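Local coordinates for nucleocapsid protein CP17 (Extra small virus, PDB 6JJA) that forms the T=1 icosahedral shell of a satellite virus with a single-stranded RNA genome, as a jelly-roll coat protein that binds calcium, at residues A[59-64]-A[158-163]; A[66-71]-A[151-156]. All coordinates share one frame; numbering follows the deposited sequence.

Contact 1: residues A[59-64]-A[158-163]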
loop_
_atom_site.group_PDB
_atom_site.type_symbol
_atom_site.label_atom_id
_atom_site.label_comp_id
_atom_site.label_asym_id
_atom_site.label_seq_id
_atom_site.Cartn_x
_atom_site.Cartn_y
_atom_site.Cartn_z
ATOM N N ILE A 59 -41.537 -49.337 36.012
ATOM C CA ILE A 59 -41.752 -50.505 36.851
ATOM C C ILE A 59 -42.932 -50.246 37.776
ATOM O O ILE A 59 -43.089 -49.139 38.304
ATOM C CB ILE A 59 -40.466 -50.839 37.627
ATOM C CG1 ILE A 59 -39.309 -50.973 36.638
ATOM C CG2 ILE A 59 -40.614 -52.124 38.377
ATOM C CD1 ILE A 59 -37.972 -50.901 37.230
ATOM N N ASP A 60 -43.759 -51.277 37.975
ATOM C CA ASP A 60 -45.078 -51.097 38.573
ATOM C C ASP A 60 -44.991 -50.744 40.051
ATOM O O ASP A 60 -45.602 -49.769 40.500
ATOM C CB ASP A 60 -45.925 -52.362 38.386
ATOM C CG ASP A 60 -45.263 -53.602 38.956
ATOM O OD1 ASP A 60 -44.231 -53.464 39.645
ATOM O OD2 ASP A 60 -45.772 -54.713 38.716
ATOM N N LEU A 61 -44.252 -51.534 40.826
ATOM C CA LEU A 61 -44.081 -51.296 42.255
ATOM C C LEU A 61 -45.419 -51.365 42.996
ATOM O O LEU A 61 -45.983 -50.365 43.429
ATOM C CB LEU A 61 -43.400 -49.945 42.494
ATOM C CG LEU A 61 -41.886 -49.878 42.344
ATOM C CD1 LEU A 61 -41.422 -48.591 42.922
ATOM C CD2 LEU A 61 -41.204 -51.032 43.011
ATOM N N SER A 62 -45.931 -52.586 43.105
ATOM C CA SER A 62 -47.122 -52.811 43.913
ATOM C C SER A 62 -46.927 -52.237 45.312
ATOM O O SER A 62 -45.841 -52.304 45.888
ATOM C CB SER A 62 -47.437 -54.306 43.993
ATOM O OG SER A 62 -47.760 -54.835 42.721
ATOM N N SER A 63 -48.000 -51.668 45.853
ATOM C CA SER A 63 -47.936 -50.963 47.124
ATOM C C SER A 63 -47.393 -51.856 48.232
ATOM O O SER A 63 -47.679 -53.054 48.298
ATOM C CB SER A 63 -49.317 -50.449 47.522
ATOM O OG SER A 63 -50.173 -51.519 47.878
ATOM N N GLU A 64 -46.603 -51.249 49.113
ATOM C CA GLU A 64 -46.008 -51.925 50.254
ATOM C C GLU A 64 -46.232 -51.086 51.499
ATOM O O GLU A 64 -45.983 -49.875 51.498
ATOM C CB GLU A 64 -44.511 -52.157 50.053
ATOM C CG GLU A 64 -44.150 -52.975 48.828
ATOM C CD GLU A 64 -44.969 -54.239 48.701
ATOM O OE1 GLU A 64 -45.490 -54.500 47.597
ATOM O OE2 GLU A 64 -45.088 -54.978 49.700
ATOM N N ASP A 158 -47.414 -43.888 52.474
ATOM C CA ASP A 158 -47.093 -42.973 51.396
ATOM C C ASP A 158 -47.486 -43.592 50.066
ATOM O O ASP A 158 -47.617 -44.817 49.954
ATOM C CB ASP A 158 -45.597 -42.647 51.377
ATOM C CG ASP A 158 -45.222 -41.566 52.356
ATOM O OD1 ASP A 158 -45.938 -41.400 53.367
ATOM O OD2 ASP A 158 -44.200 -40.893 52.124
ATOM N N PRO A 159 -47.679 -42.780 49.034
ATOM C CA PRO A 159 -47.959 -43.340 47.716
ATOM C C PRO A 159 -46.777 -44.139 47.199
ATOM O O PRO A 159 -45.666 -44.079 47.725
ATOM C CB PRO A 159 -48.216 -42.104 46.848
ATOM C CG PRO A 159 -48.498 -41.018 47.793
ATOM C CD PRO A 159 -47.723 -41.313 49.017
ATOM N N VAL A 160 -47.040 -44.905 46.156
ATOM C CA VAL A 160 -45.988 -45.721 45.548
ATOM C C VAL A 160 -45.082 -44.826 44.713
ATOM O O VAL A 160 -45.582 -43.934 44.006
ATOM C CB VAL A 160 -46.602 -46.825 44.699
ATOM C CG1 VAL A 160 -45.545 -47.755 44.208
ATOM C CG2 VAL A 160 -47.620 -47.582 45.504
ATOM N N PRO A 161 -43.770 -45.015 44.757
ATOM C CA PRO A 161 -42.880 -44.188 43.947
ATOM C C PRO A 161 -42.861 -44.626 42.493
ATOM O O PRO A 161 -43.422 -45.645 42.090
ATOM C CB PRO A 161 -41.523 -44.391 44.609
ATOM C CG PRO A 161 -41.619 -45.705 45.219
ATOM C CD PRO A 161 -43.007 -45.852 45.692
ATOM N N VAL A 162 -42.175 -43.814 41.704
ATOM C CA VAL A 162 -42.060 -43.993 40.269
ATOM C C VAL A 162 -40.605 -44.312 39.964
ATOM O O VAL A 162 -39.703 -43.577 40.375
ATOM C CB VAL A 162 -42.542 -42.744 39.523
ATOM C CG1 VAL A 162 -42.028 -42.696 38.142
ATOM C CG2 VAL A 162 -44.016 -42.708 39.496
ATOM N N VAL A 163 -40.379 -45.406 39.252
ATOM C CA VAL A 163 -39.041 -45.885 38.947
ATOM C C VAL A 163 -38.857 -45.863 37.441
ATOM O O VAL A 163 -39.685 -46.395 36.695
ATOM C CB VAL A 163 -38.802 -47.291 39.508
ATOM C CG1 VAL A 163 -37.367 -47.684 39.362
ATOM C CG2 VAL A 163 -39.179 -47.340 40.924
#
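Leu61 is the side chain that knits 59-64 to 158-163, reaching across from its own segment onto three residues of the other. Its CB lies 3.5 Å from Val160 CG1. Farther out, the CD1 methyl rests 3.7 Å from Pro161 CG and 3.3 Å from Val163 CG2. With CG beside the backbone N and anti to the carbonyl carbon (chi1 -81°), the isobutyl group leads on past Val160 to these two residues, and it meets the Val163 side chain at about a right angle. Val163 has a second apolar partner in Ile59, whose CD1 meets Val163 CG1 at 3.9 Å, the two side chains crossing obliquely. Val160 splits its two methyls between partners: while CG1 serves Leu61, CG2 turns to Ser63 and lies 3.9 Å from its CB. That second touch is aliphatic, since it is CB and CA of Ser63, not the hydroxyl, that meet the valine.

In the canonical jelly roll these are the adjoining ends of the first and last strands of one sheet, conventionally B and I. The BC loop leaves 52-59 just where the HI loop delivers the chain into 162-171. The two segments run nearly antiparallel, 164° apart end to end, with 5.8 Å between the CA atoms of Ile59 and Val163 and the same spacing between those of Ser63 and Val160.

Ile59, Leu61, Pro161 and Val163 are buried, whereas Ser63 marks the solvent-facing margin. The interior is closed by the other sheet, where Leu61 also packs on Ile152. Pro159 and Val162 pack against Asp103 and Glu120 of a neighbouring subunit.

Contact 2: residues A[66-71]-A[151-156]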
loop_
_atom_site.group_PDB
_atom_site.type_symbol
_atom_site.label_atom_id
_atom_site.label_comp_id
_atom_site.label_asym_id
_atom_site.label_seq_id
_atom_site.Cartn_x
_atom_site.Cartn_y
_atom_site.Cartn_z
ATOM N N SER A 66 -44.730 -51.570 54.451
ATOM C CA SER A 66 -43.456 -51.305 55.103
ATOM C C SER A 66 -42.865 -49.973 54.671
ATOM O O SER A 66 -42.050 -49.394 55.397
ATOM C CB SER A 66 -42.478 -52.431 54.788
ATOM O OG SER A 66 -41.201 -52.169 55.330
ATOM N N GLY A 67 -43.265 -49.465 53.511
ATOM C CA GLY A 67 -42.638 -48.309 52.922
ATOM C C GLY A 67 -41.375 -48.598 52.145
ATOM O O GLY A 67 -40.731 -47.656 51.672
ATOM N N ILE A 68 -41.006 -49.863 51.989
ATOM C CA ILE A 68 -39.762 -50.257 51.344
ATOM C C ILE A 68 -40.105 -51.063 50.104
ATOM O O ILE A 68 -40.806 -52.077 50.188
ATOM C CB ILE A 68 -38.863 -51.061 52.289
ATOM C CG1 ILE A 68 -38.562 -50.260 53.546
ATOM C CG2 ILE A 68 -37.577 -51.413 51.607
ATOM C CD1 ILE A 68 -38.184 -51.109 54.699
ATOM N N TYR A 69 -39.595 -50.621 48.961
ATOM C CA TYR A 69 -39.909 -51.205 47.668
ATOM C C TYR A 69 -38.628 -51.771 47.085
ATOM O O TYR A 69 -37.733 -51.022 46.687
ATOM C CB TYR A 69 -40.541 -50.172 46.741
ATOM C CG TYR A 69 -41.731 -49.484 47.358
ATOM C CD1 TYR A 69 -42.994 -50.038 47.286
ATOM C CD2 TYR A 69 -41.586 -48.288 48.028
ATOM C CE1 TYR A 69 -44.071 -49.418 47.856
ATOM C CE2 TYR A 69 -42.660 -47.662 48.601
ATOM C CZ TYR A 69 -43.902 -48.233 48.513
ATOM O OH TYR A 69 -44.977 -47.602 49.087
ATOM N N THR A 70 -38.551 -53.091 47.037
ATOM C CA THR A 70 -37.347 -53.792 46.625
ATOM C C THR A 70 -37.398 -54.078 45.131
ATOM O O THR A 70 -38.384 -54.634 44.633
ATOM C CB THR A 70 -37.207 -55.083 47.415
ATOM O OG1 THR A 70 -37.120 -54.787 48.811
ATOM C CG2 THR A 70 -35.994 -55.803 47.000
ATOM N N LEU A 71 -36.341 -53.700 44.421
ATOM C CA LEU A 71 -36.212 -53.957 42.992
ATOM C C LEU A 71 -35.293 -55.153 42.808
ATOM O O LEU A 71 -34.077 -55.041 42.959
ATOM C CB LEU A 71 -35.663 -52.747 42.251
ATOM C CG LEU A 71 -36.621 -51.687 41.712
ATOM C CD1 LEU A 71 -37.630 -52.291 40.772
ATOM C CD2 LEU A 71 -37.308 -50.990 42.827
ATOM N N THR A 151 -32.978 -50.773 46.022
ATOM C CA THR A 151 -33.961 -50.716 47.086
ATOM C C THR A 151 -34.404 -49.281 47.272
ATOM O O THR A 151 -33.577 -48.374 47.392
ATOM C CB THR A 151 -33.399 -51.278 48.381
ATOM O OG1 THR A 151 -32.878 -52.587 48.137
ATOM C CG2 THR A 151 -34.459 -51.362 49.420
ATOM N N ILE A 152 -35.713 -49.084 47.291
ATOM C CA ILE A 152 -36.319 -47.776 47.468
ATOM C C ILE A 152 -37.025 -47.772 48.808
ATOM O O ILE A 152 -37.700 -48.744 49.165
ATOM C CB ILE A 152 -37.296 -47.439 46.336
ATOM C CG1 ILE A 152 -36.625 -47.571 44.982
ATOM C CG2 ILE A 152 -37.768 -46.054 46.487
ATOM C CD1 ILE A 152 -37.582 -47.610 43.862
ATOM N N THR A 153 -36.865 -46.688 49.551
ATOM C CA THR A 153 -37.415 -46.571 50.888
ATOM C C THR A 153 -38.167 -45.253 50.982
ATOM O O THR A 153 -37.563 -44.179 50.917
ATOM C CB THR A 153 -36.316 -46.659 51.936
ATOM O OG1 THR A 153 -35.639 -47.917 51.812
ATOM C CG2 THR A 153 -36.888 -46.532 53.322
ATOM N N THR A 154 -39.483 -45.342 51.112
ATOM C CA THR A 154 -40.323 -44.195 51.390
ATOM C C THR A 154 -40.974 -44.377 52.750
ATOM O O THR A 154 -41.150 -45.497 53.235
ATOM C CB THR A 154 -41.400 -44.010 50.312
ATOM O OG1 THR A 154 -42.438 -44.980 50.487
ATOM C CG2 THR A 154 -40.819 -44.171 48.939
ATOM N N THR A 155 -41.323 -43.259 53.370
ATOM C CA THR A 155 -42.028 -43.312 54.638
ATOM C C THR A 155 -43.305 -44.122 54.481
ATOM O O THR A 155 -43.985 -44.062 53.456
ATOM C CB THR A 155 -42.352 -41.904 55.125
ATOM O OG1 THR A 155 -41.147 -41.250 55.546
ATOM C CG2 THR A 155 -43.323 -41.954 56.279
ATOM N N ALA A 156 -43.623 -44.907 55.504
ATOM C CA ALA A 156 -44.830 -45.714 55.461
ATOM C C ALA A 156 -46.054 -44.820 55.338
ATOM O O ALA A 156 -46.026 -43.644 55.704
ATOM C CB ALA A 156 -44.931 -46.580 56.708
#
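Tyr69 and Ile152 exchange a pair of backbone hydrogen bonds at the centre of this antiparallel pairing. The bond from Tyr69 N to Ile152 O is 2.7 Å long and nearly straight, with 169° at the hydrogen; its return, Ile152 N to Tyr69 O, spans 2.9 Å. Ile68-Thr153 and Thr70-Thr151 are the non-hydrogen-bonded pairs on either side. A further bond, Thr154 N to Gly67 O at 2.7 Å, carries the pairing to the start of strand 68-72. At the positive phi of Gly67, 83°, a CB would be jammed against the carbonyl O of Ser66 and would run into Thr154 O, so a residue lacking one fits there, and its CA comes within 4.2 Å of Ala156 CA.

Tyr69 and Ile152 share the buried face, where Leu71 CD2 touches Ile152 CD1 at 3.5 Å and extends the apolar surface. At the end of the pairing the Tyr69 ring turns an edge to Thr154, whose OG1 lies in the ring plane, 3.3 Å from Tyr69 CE2. That OG1 is set between the backbone N and the carbonyl carbon (chi1 76°), which brings the hydroxyl to the ring. The outer face is a row of beta-branched residues, where Ile68 CG2 sits 3.8 Å from Thr151 CG2 and Ile68 lies alongside Thr153, pointing the same way.

These are the C and H strands of the jelly roll. Strand 68-72 borders its sheet within the chain, and 148-154 continues inward to 104-110, with backbone bonds between Thr151 and Asn109 and between Thr153 and Val107, while Ile152 packs on Val106 and Leu108.

Contacts 1 and 2 sit at the same end of the barrel, one in each of its two sheets. Contact 1 joins the ends of the first and last strands, and contact 2, nested within its loop along the chain, pairs C with H. The second is held by backbone hydrogen bonds of regular strands; the first, mostly loop, relies on apolar side chains. Each is partly buried: their inner residues meet between the sheets, where Val163 CG2 lies 3.4 Å from Ile152 CD1 and Pro161 CD lies 3.4 Å from Tyr69 CE2. Their outer sides differ, for contact 1 borders another subunit, whereas no other protein chain touches 66-71 or 151-156.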